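PDB 2A03: Fe-superoxide dismutase homolog, which probably converts superoxide radicals into hydrogen peroxide and oxygen, as a metal-dependent member of the iron/manganese superoxide dismutase family. Local coordinates for residues K38-Y43 and N81-W86; W131-L136 and I162-V167. All coordinates share one frame; numbering follows the deposited sequence.

Overall arrangement
The two contacts lie in series along the chain and meet at one metal. Contact 1 joins helices 29-51 and 70-87 within the alpha-hairpin domain; contact 2 pairs the central strand 130-136 of the three-stranded antiparallel sheet with the outer strand 160-166 in the C-terminal domain. Their centres are about 14 Å apart, yet they touch: Asn-81 and Tyr-85 of helix 70-87 pack against Trp-131, Trp-133 and Asp-166. His-82 of contact 1 and Asp-166 of contact 2 both bind the manganese, with His-35 and His-170 completing the protein ligands, so the metal site sits between the two domains and depends on both.

Contact 1. Residues K38-Y43 and N81-W86; sequences KHHAGY and NHSFYW. With MN (manganese (II) ion), chain C.
His-40 lies with one ring face against the CB of His-82, which stands over the ring centre 3.3 Å from its centroid, a CH-pi contact almost along the ring normal. The His-40 side chain reaches across to helix 70-87 because its CG is anti to the backbone N (chi1 -164°). Its ND1 accepts a bent hydrogen bond from Trp-86 NE1 (3.0 Å, 148° at the hydrogen); the donor lies 26° out of the imidazole plane, whereas ND1 lies in the plane of the indole. At another part of the same rim, Ser-83 OG comes in the ring plane to 3.1 Å from His-40 CE1. The imidazoles of His-40 and His-82 meet obliquely, and the two side chains run past each other in opposite directions.

His-82 turns its NE2 to the manganese at 2.1 Å, while ND1 is hydrogen-bonded to the backbone O of Gln-78, a second-shell link that fixes the rotation of the ring. Tyr-43 crosses the His-82 side chain at about a right angle, with its CE2 3.4 Å from His-82 CE1; its hydroxyl is bonded to Gln-78 NE2. The aromatic cluster of His-40, Tyr-43, His-82 and Trp-86 thus joins the two helical segments, which run obliquely antiparallel with their axes 10.6 Å apart at closest approach. Because Trp-86 donates to it, ND1 of His-40 is probably the unprotonated nitrogen. His-82, bonded through both nitrogens and packed at CB and CE1, is held in a fixed orientation for the metal.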
ATOM      1  N   LYS A  38     -11.923  11.295  -3.943  1.00 33.14           N
ATOM      2  CA  LYS A  38     -11.187  11.384  -2.678  1.00 32.95           C
ATOM      3  C   LYS A  38      -9.696  11.228  -2.855  1.00 32.29           C
ATOM      4  O   LYS A  38      -8.964  12.132  -2.505  1.00 33.04           O
ATOM      5  CB  LYS A  38     -11.691  10.385  -1.649  1.00 34.46           C
ATOM      6  CG  LYS A  38     -13.142  10.560  -1.313  1.00 37.59           C
ATOM      7  CD  LYS A  38     -13.339  11.774  -0.482  1.00 38.63           C
ATOM      8  CE  LYS A  38     -14.801  11.928  -0.041  1.00 41.15           C
ATOM      9  NZ  LYS A  38     -14.919  13.136   0.888  1.00 42.03           N
ATOM     10  N   HIS A  39      -9.234  10.105  -3.400  1.00 31.76           N
ATOM     11  CA  HIS A  39      -7.797   9.897  -3.548  1.00 32.06           C
ATOM     12  C   HIS A  39      -7.154  10.840  -4.585  1.00 31.87           C
ATOM     13  O   HIS A  39      -6.241  11.607  -4.242  1.00 31.55           O
ATOM     14  CB  HIS A  39      -7.460   8.429  -3.847  1.00 31.61           C
ATOM     15  CG  HIS A  39      -7.788   7.487  -2.725  1.00 32.39           C
ATOM     16  ND1 HIS A  39      -6.968   7.308  -1.634  1.00 30.26           N
ATOM     17  CD2 HIS A  39      -8.835   6.643  -2.544  1.00 33.21           C
ATOM     18  CE1 HIS A  39      -7.504   6.416  -0.821  1.00 30.31           C
ATOM     19  NE2 HIS A  39      -8.635   5.994  -1.348  1.00 30.06           N
ATOM     20  N   HIS A  40      -7.625  10.806  -5.829  1.00 31.69           N
ATOM     21  CA  HIS A  40      -6.997  11.594  -6.896  1.00 32.17           C
ATOM     22  C   HIS A  40      -7.147  13.103  -6.614  1.00 33.19           C
ATOM     23  O   HIS A  40      -6.170  13.853  -6.673  1.00 31.89           O
ATOM     24  CB  HIS A  40      -7.590  11.224  -8.259  1.00 32.44           C
ATOM     25  CG  HIS A  40      -6.773  11.683  -9.438  1.00 33.15           C
ATOM     26  ND1 HIS A  40      -7.135  11.397 -10.743  1.00 31.99           N
ATOM     27  CD2 HIS A  40      -5.627  12.407  -9.515  1.00 33.02           C
ATOM     28  CE1 HIS A  40      -6.250  11.928 -11.570  1.00 31.53           C
ATOM     29  NE2 HIS A  40      -5.328  12.550 -10.853  1.00 33.33           N
ATOM     30  N   ALA A  41      -8.369  13.531  -6.279  1.00 32.59           N
ATOM     31  CA  ALA A  41      -8.608  14.896  -5.854  1.00 32.57           C
ATOM     32  C   ALA A  41      -7.705  15.280  -4.695  1.00 32.70           C
ATOM     33  O   ALA A  41      -7.176  16.392  -4.650  1.00 32.08           O
ATOM     34  CB  ALA A  41     -10.067  15.077  -5.442  1.00 33.44           C
ATOM     35  N   GLY A  42      -7.553  14.364  -3.745  1.00 32.00           N
ATOM     36  CA  GLY A  42      -6.732  14.628  -2.575  1.00 31.42           C
ATOM     37  C   GLY A  42      -5.279  14.875  -2.930  1.00 31.48           C
ATOM     38  O   GLY A  42      -4.614  15.666  -2.276  1.00 32.09           O
ATOM     39  N   TYR A  43      -4.760  14.187  -3.946  1.00 30.58           N
ATOM     40  CA  TYR A  43      -3.378  14.398  -4.341  1.00 30.54           C
ATOM     41  C   TYR A  43      -3.236  15.792  -4.932  1.00 29.94           C
ATOM     42  O   TYR A  43      -2.253  16.491  -4.681  1.00 29.83           O
ATOM     43  CB  TYR A  43      -2.888  13.326  -5.332  1.00 31.06           C
ATOM     44  CG  TYR A  43      -2.728  11.923  -4.757  1.00 30.27           C
ATOM     45  CD1 TYR A  43      -1.905  11.675  -3.655  1.00 31.56           C
ATOM     46  CD2 TYR A  43      -3.384  10.850  -5.330  1.00 31.73           C
ATOM     47  CE1 TYR A  43      -1.760  10.404  -3.147  1.00 31.53           C
ATOM     48  CE2 TYR A  43      -3.256   9.565  -4.828  1.00 31.05           C
ATOM     49  CZ  TYR A  43      -2.444   9.341  -3.743  1.00 33.06           C
ATOM     50  OH  TYR A  43      -2.302   8.043  -3.283  1.00 33.67           O
ATOM     51  N   ASN A  81      -0.004   9.805 -12.427  1.00 30.46           N
ATOM     52  CA  ASN A  81      -0.264   8.371 -12.507  1.00 30.26           C
ATOM     53  C   ASN A  81      -1.775   8.066 -12.605  1.00 29.67           C
ATOM     54  O   ASN A  81      -2.195   7.263 -13.434  1.00 29.34           O
ATOM     55  CB  ASN A  81       0.331   7.631 -11.305  1.00 29.88           C
ATOM     56  CG  ASN A  81       1.853   7.724 -11.223  1.00 30.66           C
ATOM     57  OD1 ASN A  81       2.540   8.008 -12.210  1.00 26.93           O
ATOM     58  ND2 ASN A  81       2.388   7.484 -10.012  1.00 30.06           N
ATOM     59  N   HIS A  82      -2.584   8.703 -11.762  1.00 29.03           N
ATOM     60  CA  HIS A  82      -4.026   8.447 -11.766  1.00 29.41           C
ATOM     61  C   HIS A  82      -4.702   8.932 -13.023  1.00 29.52           C
ATOM     62  O   HIS A  82      -5.528   8.226 -13.578  1.00 30.03           O
ATOM     63  CB  HIS A  82      -4.703   9.036 -10.544  1.00 28.76           C
ATOM     64  CG  HIS A  82      -4.461   8.228  -9.320  1.00 27.50           C
ATOM     65  ND1 HIS A  82      -3.327   8.376  -8.552  1.00 23.81           N
ATOM     66  CD2 HIS A  82      -5.170   7.214  -8.770  1.00 23.53           C
ATOM     67  CE1 HIS A  82      -3.357   7.495  -7.568  1.00 26.89           C
ATOM     68  NE2 HIS A  82      -4.459   6.771  -7.685  1.00 25.89           N
ATOM     69  N   SER A  83      -4.326  10.111 -13.492  1.00 29.56           N
ATOM     70  CA  SER A  83      -4.819  10.580 -14.784  1.00 31.08           C
ATOM     71  C   SER A  83      -4.472   9.596 -15.904  1.00 30.66           C
ATOM     72  O   SER A  83      -5.279   9.376 -16.801  1.00 30.60           O
ATOM     73  CB  SER A  83      -4.285  11.988 -15.097  1.00 31.64           C
ATOM     74  OG  SER A  83      -4.829  12.911 -14.167  1.00 32.81           O
ATOM     75  N   PHE A  84      -3.277   9.008 -15.841  1.00 30.52           N
ATOM     76  CA  PHE A  84      -2.851   8.047 -16.851  1.00 30.98           C
ATOM     77  C   PHE A  84      -3.641   6.747 -16.745  1.00 31.23           C
ATOM     78  O   PHE A  84      -3.964   6.111 -17.751  1.00 30.45           O
ATOM     79  CB  PHE A  84      -1.355   7.779 -16.738  1.00 30.91           C
ATOM     80  CG  PHE A  84      -0.741   7.267 -18.009  1.00 30.53           C
ATOM     81  CD1 PHE A  84      -0.461   8.139 -19.058  1.00 33.27           C
ATOM     82  CD2 PHE A  84      -0.446   5.927 -18.164  1.00 30.03           C
ATOM     83  CE1 PHE A  84       0.113   7.682 -20.242  1.00 32.42           C
ATOM     84  CE2 PHE A  84       0.115   5.458 -19.336  1.00 32.96           C
ATOM     85  CZ  PHE A  84       0.404   6.342 -20.381  1.00 33.23           C
ATOM     86  N   TYR A  85      -3.969   6.380 -15.510  1.00 32.07           N
ATOM     87  CA  TYR A  85      -4.785   5.204 -15.217  1.00 32.29           C
ATOM     88  C   TYR A  85      -6.234   5.362 -15.732  1.00 32.90           C
ATOM     89  O   TYR A  85      -6.798   4.447 -16.355  1.00 33.06           O
ATOM     90  CB  TYR A  85      -4.677   4.930 -13.695  1.00 32.17           C
ATOM     91  CG  TYR A  85      -5.594   3.895 -13.080  1.00 31.53           C
ATOM     92  CD1 TYR A  85      -5.431   2.535 -13.346  1.00 30.52           C
ATOM     93  CD2 TYR A  85      -6.591   4.273 -12.184  1.00 30.72           C
ATOM     94  CE1 TYR A  85      -6.265   1.584 -12.775  1.00 30.38           C
ATOM     95  CE2 TYR A  85      -7.415   3.320 -11.581  1.00 31.12           C
ATOM     96  CZ  TYR A  85      -7.242   1.980 -11.876  1.00 32.39           C
ATOM     97  OH  TYR A  85      -8.066   1.029 -11.301  1.00 33.21           O
ATOM     98  N   TRP A  86      -6.848   6.522 -15.522  1.00 33.38           N
ATOM     99  CA  TRP A  86      -8.197   6.702 -16.040  1.00 33.33           C
ATOM    100  C   TRP A  86      -8.191   6.634 -17.569  1.00 32.42           C
ATOM    101  O   TRP A  86      -9.092   6.043 -18.176  1.00 31.22           O
ATOM    102  CB  TRP A  86      -8.843   8.017 -15.555  1.00 34.09           C
ATOM    103  CG  TRP A  86      -8.797   8.157 -14.059  1.00 35.12           C
ATOM    104  CD1 TRP A  86      -8.258   9.193 -13.353  1.00 34.66           C
ATOM    105  CD2 TRP A  86      -9.302   7.228 -13.089  1.00 34.18           C
ATOM    106  NE1 TRP A  86      -8.410   8.971 -12.011  1.00 35.71           N
ATOM    107  CE2 TRP A  86      -9.023   7.764 -11.819  1.00 33.01           C
ATOM    108  CE3 TRP A  86      -9.965   5.995 -13.172  1.00 35.95           C
ATOM    109  CZ2 TRP A  86      -9.360   7.116 -10.651  1.00 33.17           C
ATOM    110  CZ3 TRP A  86     -10.314   5.357 -12.010  1.00 35.06           C
ATOM    111  CH2 TRP A  86     -10.010   5.916 -10.761  1.00 34.90           C
TER
HETATM  112 MN    MN C 200      -4.890   4.897  -6.902  1.00 25.32          MN
HETATM  113  O   HOH W   1      -2.639   4.814  -6.386  1.00 28.56           O

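Contact 2. Residues W131-L136 and I162-V167; sequences WGWLAL and ILTCDV. With MN (manganese (II) ion), chain C.
Trp-131 to Leu-134 pair with Asp-166 to Leu-163 as antiparallel strands at 176°, the pairs Gly-132/Cys-165 and Leu-134/Leu-163 being hydrogen-bonded and the other two non-hydrogen-bonded. At the end away from the metal, a classic beta bulge sets Ile-162 and Leu-163 both opposite Leu-134, whose O accepts from Ile-162 N (2.8 Å) and Leu-163 N (3.3 Å). Gly-132 O also takes two donors, Cys-165 N and Thr-164 OG1, on opposite faces of its carbonyl plane; Thr-164 OG1 lies 2.7 Å from Gly-132 O. That hydroxyl, anti to its own backbone N (chi1 -162°), sits 3.2 Å above the Trp-133 indole, over its centre, while Thr-164 CB makes a CH-pi contact with the six-membered ring.

The Trp-131 indole stacks on the Asp-166 carboxylate with the planes 12° apart; OD1 is offset toward the ring rim, and Asp-166 CB comes within 3.4 Å of Trp-131 CZ3. Asp-166 OD2 binds the manganese at 1.9 Å, and OD1 accepts from Trp-168 N and, weakly, from the metal-bound water.

On the face of the sheet turned away from the two tryptophans, Leu-134 and Leu-163 lie side by side. Strand 130-136 is flanked on its other edge by strand 142-148, Thr-147 bonding Trp-133 NE1. Helix 70-87 packs on the tryptophan face through Asn-81 and Tyr-85, and helix 193-204 meets Ile-162, Leu-163 and Leu-136.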
ATOM      1  N   TRP A 131       2.291   0.228  -9.076  1.00 30.97           N
ATOM      2  CA  TRP A 131       1.757   0.340 -10.405  1.00 30.31           C
ATOM      3  C   TRP A 131       2.451  -0.673 -11.316  1.00 30.71           C
ATOM      4  O   TRP A 131       3.642  -0.969 -11.162  1.00 29.26           O
ATOM      5  CB  TRP A 131       2.054   1.743 -10.946  1.00 31.14           C
ATOM      6  CG  TRP A 131       1.490   2.857 -10.122  1.00 30.37           C
ATOM      7  CD1 TRP A 131       2.068   3.448  -9.047  1.00 29.95           C
ATOM      8  CD2 TRP A 131       0.242   3.513 -10.323  1.00 31.23           C
ATOM      9  NE1 TRP A 131       1.243   4.415  -8.539  1.00 31.06           N
ATOM     10  CE2 TRP A 131       0.114   4.481  -9.306  1.00 31.13           C
ATOM     11  CE3 TRP A 131      -0.795   3.369 -11.256  1.00 30.90           C
ATOM     12  CZ2 TRP A 131      -1.005   5.314  -9.199  1.00 31.60           C
ATOM     13  CZ3 TRP A 131      -1.909   4.184 -11.140  1.00 30.25           C
ATOM     14  CH2 TRP A 131      -2.002   5.147 -10.124  1.00 31.26           C
ATOM     15  N   GLY A 132       1.693  -1.202 -12.271  1.00 31.25           N
ATOM     16  CA  GLY A 132       2.261  -1.926 -13.405  1.00 31.35           C
ATOM     17  C   GLY A 132       2.150  -1.062 -14.651  1.00 30.62           C
ATOM     18  O   GLY A 132       1.206  -0.293 -14.794  1.00 29.95           O
ATOM     19  N   TRP A 133       3.121  -1.196 -15.544  1.00 30.73           N
ATOM     20  CA  TRP A 133       3.206  -0.368 -16.736  1.00 31.33           C
ATOM     21  C   TRP A 133       3.555  -1.184 -17.959  1.00 31.87           C
ATOM     22  O   TRP A 133       4.450  -2.040 -17.914  1.00 31.90           O
ATOM     23  CB  TRP A 133       4.301   0.693 -16.589  1.00 31.07           C
ATOM     24  CG  TRP A 133       4.186   1.542 -15.358  1.00 31.23           C
ATOM     25  CD1 TRP A 133       4.702   1.266 -14.120  1.00 31.20           C
ATOM     26  CD2 TRP A 133       3.550   2.823 -15.254  1.00 30.01           C
ATOM     27  NE1 TRP A 133       4.402   2.282 -13.253  1.00 32.34           N
ATOM     28  CE2 TRP A 133       3.712   3.259 -13.922  1.00 30.70           C
ATOM     29  CE3 TRP A 133       2.856   3.646 -16.161  1.00 30.39           C
ATOM     30  CZ2 TRP A 133       3.188   4.476 -13.459  1.00 32.26           C
ATOM     31  CZ3 TRP A 133       2.339   4.867 -15.704  1.00 30.73           C
ATOM     32  CH2 TRP A 133       2.503   5.265 -14.366  1.00 31.79           C
ATOM     33  N   LEU A 134       2.834  -0.917 -19.046  1.00 32.27           N
ATOM     34  CA  LEU A 134       3.327  -1.204 -20.382  1.00 32.05           C
ATOM     35  C   LEU A 134       4.060   0.051 -20.850  1.00 32.37           C
ATOM     36  O   LEU A 134       3.507   1.157 -20.795  1.00 32.00           O
ATOM     37  CB  LEU A 134       2.190  -1.528 -21.338  1.00 32.11           C
ATOM     38  CG  LEU A 134       2.607  -1.784 -22.793  1.00 31.99           C
ATOM     39  CD1 LEU A 134       3.661  -2.902 -22.915  1.00 31.56           C
ATOM     40  CD2 LEU A 134       1.388  -2.147 -23.608  1.00 31.93           C
ATOM     41  N   ALA A 135       5.309  -0.111 -21.277  1.00 31.77           N
ATOM     42  CA  ALA A 135       6.121   1.031 -21.661  1.00 32.51           C
ATOM     43  C   ALA A 135       6.998   0.744 -22.879  1.00 32.13           C
ATOM     44  O   ALA A 135       7.361  -0.402 -23.143  1.00 30.01           O
ATOM     45  CB  ALA A 135       6.999   1.470 -20.473  1.00 32.95           C
ATOM     46  N   LEU A 136       7.329   1.800 -23.619  1.00 33.21           N
ATOM     47  CA  LEU A 136       8.271   1.681 -24.730  1.00 33.81           C
ATOM     48  C   LEU A 136       9.654   2.026 -24.201  1.00 34.14           C
ATOM     49  O   LEU A 136       9.849   3.080 -23.584  1.00 34.67           O
ATOM     50  CB  LEU A 136       7.900   2.624 -25.862  1.00 33.80           C
ATOM     51  CG  LEU A 136       8.603   2.367 -27.196  1.00 34.89           C
ATOM     52  CD1 LEU A 136       8.129   1.066 -27.843  1.00 34.67           C
ATOM     53  CD2 LEU A 136       8.352   3.543 -28.132  1.00 35.57           C
ATOM     54  N   ILE A 162       2.721   3.586 -21.820  1.00 29.69           N
ATOM     55  CA  ILE A 162       1.723   3.274 -22.843  1.00 29.95           C
ATOM     56  C   ILE A 162       0.375   2.993 -22.175  1.00 30.05           C
ATOM     57  O   ILE A 162      -0.664   3.496 -22.624  1.00 30.54           O
ATOM     58  CB  ILE A 162       2.182   2.070 -23.687  1.00 29.09           C
ATOM     59  CG1 ILE A 162       3.515   2.371 -24.374  1.00 30.68           C
ATOM     60  CG2 ILE A 162       1.144   1.679 -24.719  1.00 29.93           C
ATOM     61  CD1 ILE A 162       3.512   3.587 -25.306  1.00 29.70           C
ATOM     62  N   LEU A 163       0.419   2.182 -21.114  1.00 29.41           N
ATOM     63  CA  LEU A 163      -0.726   1.878 -20.258  1.00 30.34           C
ATOM     64  C   LEU A 163      -0.248   1.646 -18.834  1.00 30.60           C
ATOM     65  O   LEU A 163       0.900   1.253 -18.618  1.00 31.87           O
ATOM     66  CB  LEU A 163      -1.435   0.608 -20.713  1.00 30.41           C
ATOM     67  CG  LEU A 163      -2.143   0.620 -22.061  1.00 30.77           C
ATOM     68  CD1 LEU A 163      -2.421  -0.826 -22.474  1.00 30.69           C
ATOM     69  CD2 LEU A 163      -3.453   1.461 -22.007  1.00 32.52           C
ATOM     70  N   THR A 164      -1.133   1.861 -17.863  1.00 30.34           N
ATOM     71  CA  THR A 164      -0.826   1.512 -16.472  1.00 30.13           C
ATOM     72  C   THR A 164      -2.070   0.927 -15.802  1.00 29.51           C
ATOM     73  O   THR A 164      -3.192   1.177 -16.212  1.00 28.10           O
ATOM     74  CB  THR A 164      -0.319   2.745 -15.623  1.00 30.13           C
ATOM     75  OG1 THR A 164       0.358   2.291 -14.440  1.00 31.43           O
ATOM     76  CG2 THR A 164      -1.475   3.650 -15.185  1.00 30.27           C
ATOM     77  N   CYS A 165      -1.837   0.162 -14.754  1.00 29.92           N
ATOM     78  CA  CYS A 165      -2.883  -0.324 -13.896  1.00 30.37           C
ATOM     79  C   CYS A 165      -2.432  -0.092 -12.447  1.00 30.92           C
ATOM     80  O   CYS A 165      -1.319  -0.452 -12.062  1.00 29.03           O
ATOM     81  CB  CYS A 165      -3.116  -1.799 -14.174  1.00 31.12           C
ATOM     82  SG  CYS A 165      -4.279  -2.602 -13.090  1.00 32.18           S
ATOM     83  N   ASP A 166      -3.296   0.566 -11.678  1.00 31.29           N
ATOM     84  CA  ASP A 166      -3.068   0.837 -10.258  1.00 31.26           C
ATOM     85  C   ASP A 166      -3.257  -0.456  -9.444  1.00 31.47           C
ATOM     86  O   ASP A 166      -4.303  -1.090  -9.525  1.00 31.49           O
ATOM     87  CB  ASP A 166      -4.094   1.895  -9.824  1.00 30.50           C
ATOM     88  CG  ASP A 166      -3.784   2.537  -8.471  1.00 31.99           C
ATOM     89  OD1 ASP A 166      -2.821   2.136  -7.781  1.00 31.64           O
ATOM     90  OD2 ASP A 166      -4.520   3.483  -8.103  1.00 30.60           O
ATOM     91  N   VAL A 167      -2.262  -0.826  -8.638  1.00 32.20           N
ATOM     92  CA  VAL A 167      -2.442  -1.908  -7.676  1.00 31.56           C
ATOM     93  C   VAL A 167      -2.295  -1.487  -6.203  1.00 31.38           C
ATOM     94  O   VAL A 167      -2.172  -2.336  -5.345  1.00 30.48           O
ATOM     95  CB  VAL A 167      -1.549  -3.146  -7.985  1.00 32.19           C
ATOM     96  CG1 VAL A 167      -1.853  -3.700  -9.403  1.00 33.13           C
ATOM     97  CG2 VAL A 167      -0.076  -2.839  -7.829  1.00 32.90           C
TER
HETATM   98 MN    MN C 200      -4.890   4.897  -6.902  1.00 25.32          MN
HETATM   99  O   HOH W   1      -2.639   4.814  -6.386  1.00 28.56           O